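Local atomic coordinates of uncharacterized protein (Deinococcus radiodurans, PDB entry 3M33), a protein that is of unknown function but may act as a methyltransferase. Residues H23-T37 against G203-A215. Residues are numbered along the deposited sequence; the frame is centred on the assembly and turned at random.
Sequences HPWARVLSGPDPELT and GMPYREERHLVLA. With SO4 (sulfate ion), chain I; SO4 (sulfate ion), chain E.
His23 opens a worked example of how a buried carboxylate is paid for: its ND1 donates to the syn lone pair of Glu208 OE2 at 3.0 Å, close to the imidazole plane. Trp25 joins from the same loop, its NE1 giving an in-plane bond of 2.8 Å to Tyr206 OH, and that hydroxyl in turn donates to Glu208 OE2 over 2.6 Å, on the anti side. Trp25 also lays CH2 over one face of the His23 ring. Arg27, its CG wedged between backbone N and carbonyl carbon (chi1 60°), sends CB and CD past the phenol oxygen of Tyr206 and turns NE onto a sulfate, meeting O2 almost straight (167°); NH1 holds Trp25 O. Leu29 adds CD2 beside Glu208 CG. Pro34 then sets CG over the centre of the Arg210 guanidinium, 4.0 Å above its plane. Glu35 takes Arg210 NE on the anti lone pair of OE2 at 2.8 Å, an oxygen it shares with Arg119, while Thr37 CB rests on Leu212 CD2, the two side chains crossing at about a right angle. Bent at chi2 (-77°), Arg210 reaches back along strand 204-216, so that NH1 and NH2 both grip Glu208 OE1. A leucine in place of Arg210 would probably leave Glu208 OE1 without its two donors and strip Glu35 of one cationic mate. The chemistry implies that a salt-bridge network of Arg27, Glu35, Glu208 and Arg210 ties the loop before helix 36-45 to strand 204-216; Arg27, with a weak bond from Arg210 NH2, holds a sulfate, consistent with a place that can accept an anion, though the ion is probably from the crystallisation liquor.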
ATOM      1  N   HIS A  23      -2.790   9.588   1.172  1.00 48.96           N
ATOM      2  CA  HIS A  23      -3.157  10.687   2.046  1.00 46.04           C
ATOM      3  C   HIS A  23      -4.063  11.642   1.255  1.00 51.00           C
ATOM      4  O   HIS A  23      -3.742  11.982   0.131  1.00 52.87           O
ATOM      5  CB  HIS A  23      -1.900  11.396   2.549  1.00 42.14           C
ATOM      6  CG  HIS A  23      -1.061  10.560   3.470  1.00 51.59           C
ATOM      7  ND1 HIS A  23       0.283  10.800   3.683  1.00 47.09           N
ATOM      8  CD2 HIS A  23      -1.380   9.496   4.247  1.00 49.79           C
ATOM      9  CE1 HIS A  23       0.751   9.928   4.559  1.00 46.15           C
ATOM     10  NE2 HIS A  23      -0.236   9.120   4.911  1.00 50.03           N
ATOM     11  N   PRO A  24      -5.207  12.049   1.840  1.00 48.56           N
ATOM     12  CA  PRO A  24      -6.307  12.792   1.186  1.00 49.62           C
ATOM     13  C   PRO A  24      -6.068  14.289   0.998  1.00 51.73           C
ATOM     14  O   PRO A  24      -6.779  14.928   0.226  1.00 54.21           O
ATOM     15  CB  PRO A  24      -7.490  12.627   2.163  1.00 46.95           C
ATOM     16  CG  PRO A  24      -7.066  11.632   3.170  1.00 52.31           C
ATOM     17  CD  PRO A  24      -5.566  11.603   3.193  1.00 49.59           C
ATOM     18  N   TRP A  25      -5.103  14.846   1.719  1.00 49.94           N
ATOM     19  CA  TRP A  25      -4.859  16.279   1.675  1.00 48.87           C
ATOM     20  C   TRP A  25      -3.870  16.650   0.563  1.00 49.69           C
ATOM     21  O   TRP A  25      -3.101  15.813   0.106  1.00 49.73           O
ATOM     22  CB  TRP A  25      -4.352  16.753   3.037  1.00 45.00           C
ATOM     23  CG  TRP A  25      -3.026  16.148   3.471  1.00 39.38           C
ATOM     24  CD1 TRP A  25      -1.791  16.671   3.260  1.00 36.49           C
ATOM     25  CD2 TRP A  25      -2.822  14.926   4.210  1.00 45.71           C
ATOM     26  NE1 TRP A  25      -0.823  15.858   3.813  1.00 40.76           N
ATOM     27  CE2 TRP A  25      -1.431  14.775   4.393  1.00 36.02           C
ATOM     28  CE3 TRP A  25      -3.681  13.947   4.729  1.00 49.43           C
ATOM     29  CZ2 TRP A  25      -0.875  13.688   5.081  1.00 41.48           C
ATOM     30  CZ3 TRP A  25      -3.131  12.864   5.407  1.00 47.74           C
ATOM     31  CH2 TRP A  25      -1.739  12.743   5.577  1.00 48.92           C
ATOM     32  N   ALA A  26      -3.925  17.897   0.111  1.00 40.30           N
ATOM     33  CA  ALA A  26      -2.950  18.418  -0.830  1.00 44.94           C
ATOM     34  C   ALA A  26      -1.603  18.560  -0.125  1.00 50.33           C
ATOM     35  O   ALA A  26      -1.548  18.992   1.028  1.00 41.80           O
ATOM     36  CB  ALA A  26      -3.406  19.751  -1.367  1.00 42.12           C
ATOM     37  N   ARG A  27      -0.523  18.189  -0.814  1.00 47.54           N
ATOM     38  CA  ARG A  27       0.821  18.254  -0.241  1.00 40.42           C
ATOM     39  C   ARG A  27       1.851  18.381  -1.347  1.00 40.57           C
ATOM     40  O   ARG A  27       1.655  17.842  -2.437  1.00 42.52           O
ATOM     41  CB  ARG A  27       1.103  16.989   0.569  1.00 40.83           C
ATOM     42  CG  ARG A  27       1.022  15.703  -0.277  1.00 43.62           C
ATOM     43  CD  ARG A  27       0.126  14.657   0.363  1.00 46.12           C
ATOM     44  NE  ARG A  27       0.113  13.426  -0.414  1.00 51.49           N
ATOM     45  CZ  ARG A  27      -0.796  13.124  -1.340  1.00 50.34           C
ATOM     46  NH1 ARG A  27      -1.803  13.961  -1.595  1.00 38.67           N
ATOM     47  NH2 ARG A  27      -0.707  11.971  -2.002  1.00 46.16           N
ATOM     48  N   VAL A  28       2.937  19.102  -1.069  1.00 40.30           N
ATOM     49  CA  VAL A  28       4.082  19.190  -1.973  1.00 39.27           C
ATOM     50  C   VAL A  28       5.317  18.586  -1.286  1.00 43.80           C
ATOM     51  O   VAL A  28       5.665  18.966  -0.166  1.00 40.75           O
ATOM     52  CB  VAL A  28       4.414  20.654  -2.333  1.00 45.28           C
ATOM     53  CG1 VAL A  28       5.693  20.727  -3.184  1.00 37.30           C
ATOM     54  CG2 VAL A  28       3.249  21.326  -3.044  1.00 44.43           C
ATOM     55  N   LEU A  29       5.979  17.648  -1.951  1.00 43.16           N
ATOM     56  CA  LEU A  29       7.189  17.040  -1.404  1.00 38.26           C
ATOM     57  C   LEU A  29       8.377  17.976  -1.599  1.00 40.23           C
ATOM     58  O   LEU A  29       8.572  18.503  -2.695  1.00 44.24           O
ATOM     59  CB  LEU A  29       7.471  15.701  -2.110  1.00 34.14           C
ATOM     60  CG  LEU A  29       6.401  14.622  -1.941  1.00 41.34           C
ATOM     61  CD1 LEU A  29       6.568  13.512  -2.982  1.00 41.24           C
ATOM     62  CD2 LEU A  29       6.446  14.065  -0.542  1.00 39.12           C
ATOM     63  N   SER A  30       9.176  18.182  -0.551  1.00 39.12           N
ATOM     64  CA  SER A  30      10.430  18.921  -0.700  1.00 34.72           C
ATOM     65  C   SER A  30      11.570  18.004  -1.116  1.00 33.98           C
ATOM     66  O   SER A  30      12.626  18.467  -1.501  1.00 39.90           O
ATOM     67  CB  SER A  30      10.818  19.629   0.595  1.00 38.51           C
ATOM     68  OG  SER A  30      10.155  20.865   0.723  1.00 54.09           O
ATOM     69  N   GLY A  31      11.371  16.697  -1.016  1.00 34.35           N
ATOM     70  CA  GLY A  31      12.384  15.748  -1.470  1.00 32.19           C
ATOM     71  C   GLY A  31      11.753  14.598  -2.258  1.00 37.26           C
ATOM     72  O   GLY A  31      10.567  14.634  -2.532  1.00 38.73           O
ATOM     73  N   PRO A  32      12.554  13.583  -2.630  1.00 36.78           N
ATOM     74  CA  PRO A  32      12.110  12.445  -3.448  1.00 35.69           C
ATOM     75  C   PRO A  32      10.920  11.710  -2.823  1.00 39.89           C
ATOM     76  O   PRO A  32      10.889  11.528  -1.605  1.00 36.45           O
ATOM     77  CB  PRO A  32      13.323  11.507  -3.453  1.00 34.53           C
ATOM     78  CG  PRO A  32      14.486  12.353  -3.057  1.00 42.84           C
ATOM     79  CD  PRO A  32      13.974  13.492  -2.245  1.00 34.65           C
ATOM     80  N   ASP A  33       9.975  11.276  -3.652  1.00 32.11           N
ATOM     81  CA  ASP A  33       8.808  10.529  -3.181  1.00 34.35           C
ATOM     82  C   ASP A  33       9.298   9.378  -2.342  1.00 31.02           C
ATOM     83  O   ASP A  33      10.151   8.636  -2.785  1.00 33.72           O
ATOM     84  CB  ASP A  33       8.015   9.981  -4.370  1.00 38.34           C
ATOM     85  CG  ASP A  33       6.717   9.267  -3.945  1.00 49.48           C
ATOM     86  OD1 ASP A  33       5.647   9.599  -4.498  1.00 55.64           O
ATOM     87  OD2 ASP A  33       6.751   8.398  -3.049  1.00 46.38           O
ATOM     88  N   PRO A  34       8.760   9.217  -1.124  1.00 33.39           N
ATOM     89  CA  PRO A  34       9.289   8.176  -0.236  1.00 36.63           C
ATOM     90  C   PRO A  34       8.883   6.757  -0.631  1.00 42.17           C
ATOM     91  O   PRO A  34       9.291   5.820   0.057  1.00 39.68           O
ATOM     92  CB  PRO A  34       8.691   8.548   1.132  1.00 34.35           C
ATOM     93  CG  PRO A  34       7.430   9.248   0.796  1.00 30.13           C
ATOM     94  CD  PRO A  34       7.710  10.014  -0.475  1.00 39.77           C
ATOM     95  N   GLU A  35       8.111   6.585  -1.704  1.00 38.16           N
ATOM     96  CA  GLU A  35       7.808   5.230  -2.183  1.00 34.08           C
ATOM     97  C   GLU A  35       8.600   4.834  -3.423  1.00 29.55           C
ATOM     98  O   GLU A  35       8.403   3.752  -3.956  1.00 36.13           O
ATOM     99  CB  GLU A  35       6.300   5.041  -2.400  1.00 33.81           C
ATOM    100  CG  GLU A  35       5.517   4.979  -1.082  1.00 35.38           C
ATOM    101  CD  GLU A  35       4.013   4.891  -1.275  1.00 40.94           C
ATOM    102  OE1 GLU A  35       3.581   4.340  -2.304  1.00 39.70           O
ATOM    103  OE2 GLU A  35       3.261   5.366  -0.390  1.00 41.58           O
ATOM    104  N   LEU A  36       9.513   5.687  -3.878  1.00 31.44           N
ATOM    105  CA  LEU A  36      10.344   5.330  -5.041  1.00 35.39           C
ATOM    106  C   LEU A  36      11.102   4.018  -4.834  1.00 39.22           C
ATOM    107  O   LEU A  36      11.240   3.224  -5.763  1.00 38.40           O
ATOM    108  CB  LEU A  36      11.347   6.431  -5.394  1.00 30.05           C
ATOM    109  CG  LEU A  36      10.761   7.751  -5.899  1.00 51.03           C
ATOM    110  CD1 LEU A  36      11.871   8.795  -6.079  1.00 51.10           C
ATOM    111  CD2 LEU A  36       9.973   7.541  -7.193  1.00 54.41           C
ATOM    112  N   THR A  37      11.596   3.791  -3.618  1.00 35.61           N
ATOM    113  CA  THR A  37      12.430   2.615  -3.361  1.00 36.82           C
ATOM    114  C   THR A  37      11.578   1.368  -3.453  1.00 32.62           C
ATOM    115  O   THR A  37      12.013   0.343  -3.971  1.00 36.39           O
ATOM    116  CB  THR A  37      13.146   2.696  -1.989  1.00 39.24           C
ATOM    117  OG1 THR A  37      13.908   3.908  -1.929  1.00 42.18           O
ATOM    118  CG2 THR A  37      14.108   1.511  -1.804  1.00 28.63           C
ATOM    119  N   GLY A 203       3.500  26.830   3.463  1.00 48.31           N
ATOM    120  CA  GLY A 203       2.445  26.197   4.238  1.00 46.84           C
ATOM    121  C   GLY A 203       2.995  25.512   5.474  1.00 50.50           C
ATOM    122  O   GLY A 203       4.024  25.922   6.009  1.00 59.21           O
HETATM  123  N   MSE A 204       2.322  24.460   5.929  1.00 46.67           N
HETATM  124  CA  MSE A 204       2.744  23.755   7.138  1.00 47.87           C
HETATM  125  C   MSE A 204       3.642  22.547   6.847  1.00 50.24           C
HETATM  126  O   MSE A 204       3.254  21.657   6.087  1.00 45.85           O
HETATM  127  CB  MSE A 204       1.520  23.287   7.917  1.00 43.91           C
HETATM  128  CG  MSE A 204       1.842  22.856   9.322  1.00 54.69           C
HETATM  129 SE   MSE A 204       2.321  24.376  10.454  0.84 69.41          SE
HETATM  130  CE  MSE A 204       2.926  23.347  11.998  1.00 92.57           C
ATOM    131  N   PRO A 205       4.825  22.495   7.485  1.00 52.00           N
ATOM    132  CA  PRO A 205       5.829  21.441   7.289  1.00 46.35           C
ATOM    133  C   PRO A 205       5.552  20.184   8.124  1.00 49.68           C
ATOM    134  O   PRO A 205       5.188  20.277   9.288  1.00 42.32           O
ATOM    135  CB  PRO A 205       7.114  22.089   7.801  1.00 52.09           C
ATOM    136  CG  PRO A 205       6.680  23.370   8.530  1.00 54.41           C
ATOM    137  CD  PRO A 205       5.201  23.400   8.578  1.00 53.22           C
ATOM    138  N   TYR A 206       5.744  19.010   7.529  1.00 40.89           N
ATOM    139  CA  TYR A 206       5.592  17.753   8.254  1.00 38.23           C
ATOM    140  C   TYR A 206       6.402  16.707   7.479  1.00 44.97           C
ATOM    141  O   TYR A 206       6.954  17.010   6.407  1.00 43.70           O
ATOM    142  CB  TYR A 206       4.103  17.353   8.357  1.00 37.70           C
ATOM    143  CG  TYR A 206       3.515  16.884   7.048  1.00 37.13           C
ATOM    144  CD1 TYR A 206       3.400  15.524   6.766  1.00 36.63           C
ATOM    145  CD2 TYR A 206       3.087  17.796   6.080  1.00 41.61           C
ATOM    146  CE1 TYR A 206       2.872  15.078   5.559  1.00 34.19           C
ATOM    147  CE2 TYR A 206       2.557  17.354   4.857  1.00 39.79           C
ATOM    148  CZ  TYR A 206       2.460  15.990   4.610  1.00 38.89           C
ATOM    149  OH  TYR A 206       1.955  15.527   3.417  1.00 37.78           O
ATOM    150  N   ARG A 207       6.490  15.490   8.005  1.00 37.55           N
ATOM    151  CA  ARG A 207       7.261  14.455   7.330  1.00 38.17           C
ATOM    152  C   ARG A 207       6.338  13.417   6.708  1.00 41.93           C
ATOM    153  O   ARG A 207       5.434  12.927   7.354  1.00 35.37           O
ATOM    154  CB  ARG A 207       8.214  13.770   8.304  1.00 37.97           C
ATOM    155  CG  ARG A 207       9.134  14.733   9.021  1.00 45.93           C
ATOM    156  CD  ARG A 207      10.170  15.309   8.064  1.00 59.57           C
ATOM    157  NE  ARG A 207      11.405  14.539   8.127  1.00 73.50           N
ATOM    158  CZ  ARG A 207      12.584  15.049   8.455  1.00 83.03           C
ATOM    159  NH1 ARG A 207      13.652  14.260   8.505  1.00 87.47           N
ATOM    160  NH2 ARG A 207      12.692  16.344   8.726  1.00 85.71           N
ATOM    161  N   GLU A 208       6.547  13.100   5.442  1.00 39.53           N
ATOM    162  CA  GLU A 208       5.902  11.928   4.877  1.00 38.31           C
ATOM    163  C   GLU A 208       6.839  10.764   5.168  1.00 34.21           C
ATOM    164  O   GLU A 208       7.994  10.780   4.758  1.00 36.20           O
ATOM    165  CB  GLU A 208       5.718  12.103   3.360  1.00 38.32           C
ATOM    166  CG  GLU A 208       4.547  13.006   2.960  1.00 35.60           C
ATOM    167  CD  GLU A 208       3.200  12.296   3.069  1.00 38.90           C
ATOM    168  OE1 GLU A 208       3.193  11.047   3.225  1.00 40.45           O
ATOM    169  OE2 GLU A 208       2.153  12.981   2.986  1.00 41.52           O
ATOM    170  N   GLU A 209       6.358   9.745   5.863  1.00 35.95           N
ATOM    171  CA  GLU A 209       7.244   8.661   6.261  1.00 36.96           C
ATOM    172  C   GLU A 209       6.733   7.298   5.810  1.00 36.58           C
ATOM    173  O   GLU A 209       5.535   7.069   5.749  1.00 35.46           O
ATOM    174  CB  GLU A 209       7.477   8.706   7.781  1.00 35.29           C
ATOM    175  CG  GLU A 209       7.819  10.103   8.254  1.00 36.30           C
ATOM    176  CD  GLU A 209       8.369  10.158   9.674  1.00 34.81           C
ATOM    177  OE1 GLU A 209       7.751   9.585  10.587  1.00 39.34           O
ATOM    178  OE2 GLU A 209       9.431  10.779   9.864  1.00 38.21           O
ATOM    179  N   ARG A 210       7.650   6.390   5.489  1.00 30.55           N
ATOM    180  CA  ARG A 210       7.267   5.066   5.017  1.00 37.78           C
ATOM    181  C   ARG A 210       8.157   3.991   5.628  1.00 36.87           C
ATOM    182  O   ARG A 210       9.310   4.246   5.951  1.00 34.59           O
ATOM    183  CB  ARG A 210       7.356   4.985   3.491  1.00 35.89           C
ATOM    184  CG  ARG A 210       6.542   6.038   2.752  1.00 25.97           C
ATOM    185  CD  ARG A 210       5.027   5.717   2.713  1.00 26.72           C
ATOM    186  NE  ARG A 210       4.342   6.676   1.844  1.00 34.14           N
ATOM    187  CZ  ARG A 210       3.966   7.887   2.237  1.00 40.70           C
ATOM    188  NH1 ARG A 210       4.205   8.266   3.490  1.00 36.10           N
ATOM    189  NH2 ARG A 210       3.375   8.728   1.387  1.00 36.58           N
ATOM    190  N   HIS A 211       7.609   2.790   5.773  1.00 33.05           N
ATOM    191  CA  HIS A 211       8.351   1.647   6.292  1.00 32.54           C
ATOM    192  C   HIS A 211       8.321   0.548   5.238  1.00 32.43           C
ATOM    193  O   HIS A 211       7.282  -0.066   5.025  1.00 32.28           O
ATOM    194  CB  HIS A 211       7.662   1.138   7.563  1.00 28.66           C
ATOM    195  CG  HIS A 211       8.370   0.008   8.241  1.00 32.16           C
ATOM    196  ND1 HIS A 211       7.783  -0.733   9.249  1.00 36.89           N
ATOM    197  CD2 HIS A 211       9.617  -0.496   8.083  1.00 33.90           C
ATOM    198  CE1 HIS A 211       8.637  -1.647   9.674  1.00 38.24           C
ATOM    199  NE2 HIS A 211       9.753  -1.533   8.978  1.00 36.05           N
ATOM    200  N   LEU A 212       9.449   0.290   4.582  1.00 34.06           N
ATOM    201  CA  LEU A 212       9.506  -0.747   3.550  1.00 32.97           C
ATOM    202  C   LEU A 212      10.052  -2.034   4.119  1.00 37.12           C
ATOM    203  O   LEU A 212      11.044  -2.014   4.849  1.00 32.92           O
ATOM    204  CB  LEU A 212      10.416  -0.328   2.395  1.00 35.02           C
ATOM    205  CG  LEU A 212      10.010   0.720   1.373  1.00 46.78           C
ATOM    206  CD1 LEU A 212       9.775   2.069   2.029  1.00 54.17           C
ATOM    207  CD2 LEU A 212      11.098   0.830   0.306  1.00 47.51           C
ATOM    208  N   VAL A 213       9.432  -3.157   3.762  1.00 30.91           N
ATOM    209  CA  VAL A 213       9.864  -4.450   4.263  1.00 32.64           C
ATOM    210  C   VAL A 213       9.834  -5.470   3.134  1.00 34.70           C
ATOM    211  O   VAL A 213       8.813  -5.647   2.473  1.00 38.68           O
ATOM    212  CB  VAL A 213       8.955  -4.947   5.436  1.00 33.83           C
ATOM    213  CG1 VAL A 213       9.315  -6.356   5.853  1.00 31.00           C
ATOM    214  CG2 VAL A 213       9.054  -4.017   6.630  1.00 33.61           C
ATOM    215  N   LEU A 214      10.964  -6.124   2.903  1.00 29.70           N
ATOM    216  CA  LEU A 214      11.009  -7.272   2.011  1.00 30.76           C
ATOM    217  C   LEU A 214      11.401  -8.462   2.874  1.00 36.08           C
ATOM    218  O   LEU A 214      12.385  -8.405   3.616  1.00 34.14           O
ATOM    219  CB  LEU A 214      12.061  -7.043   0.917  1.00 37.27           C
ATOM    220  CG  LEU A 214      12.290  -8.179  -0.086  1.00 37.40           C
ATOM    221  CD1 LEU A 214      11.016  -8.398  -0.882  1.00 31.90           C
ATOM    222  CD2 LEU A 214      13.437  -7.848  -1.028  1.00 31.80           C
ATOM    223  N   ALA A 215      10.621  -9.530   2.800  1.00 36.40           N
ATOM    224  CA  ALA A 215      10.855 -10.696   3.643  1.00 33.52           C
ATOM    225  C   ALA A 215      10.789 -11.973   2.815  1.00 42.23           C
ATOM    226  O   ALA A 215      10.242 -11.985   1.709  1.00 35.54           O
ATOM    227  CB  ALA A 215       9.823 -10.742   4.763  1.00 31.64           C
TER
HETATM  228  S   SO4 I 230       2.931  11.536  -0.831  0.50 63.78           S
HETATM  229  O1  SO4 I 230       2.887  10.616  -1.969  0.50 62.66           O
HETATM  230  O2  SO4 I 230       1.862  11.240   0.120  0.50 59.49           O
HETATM  231  O3  SO4 I 230       4.223  11.408  -0.168  0.50 63.66           O
HETATM  232  O4  SO4 I 230       2.747  12.901  -1.308  0.50 68.43           O
HETATM  233  S   SO4 E 226       9.183  19.064  10.628  0.50 84.09           S
HETATM  234  O1  SO4 E 226      10.008  17.946  10.171  0.50 78.71           O
HETATM  235  O2  SO4 E 226       8.773  19.872   9.484  0.50 77.90           O
HETATM  236  O3  SO4 E 226       7.995  18.560  11.316  0.50 82.07           O
HETATM  237  O4  SO4 E 226       9.957  19.905  11.540  0.50 86.01           O
HETATM  238  O   HOH W   1       4.240   8.471  -1.535  1.00 43.33           O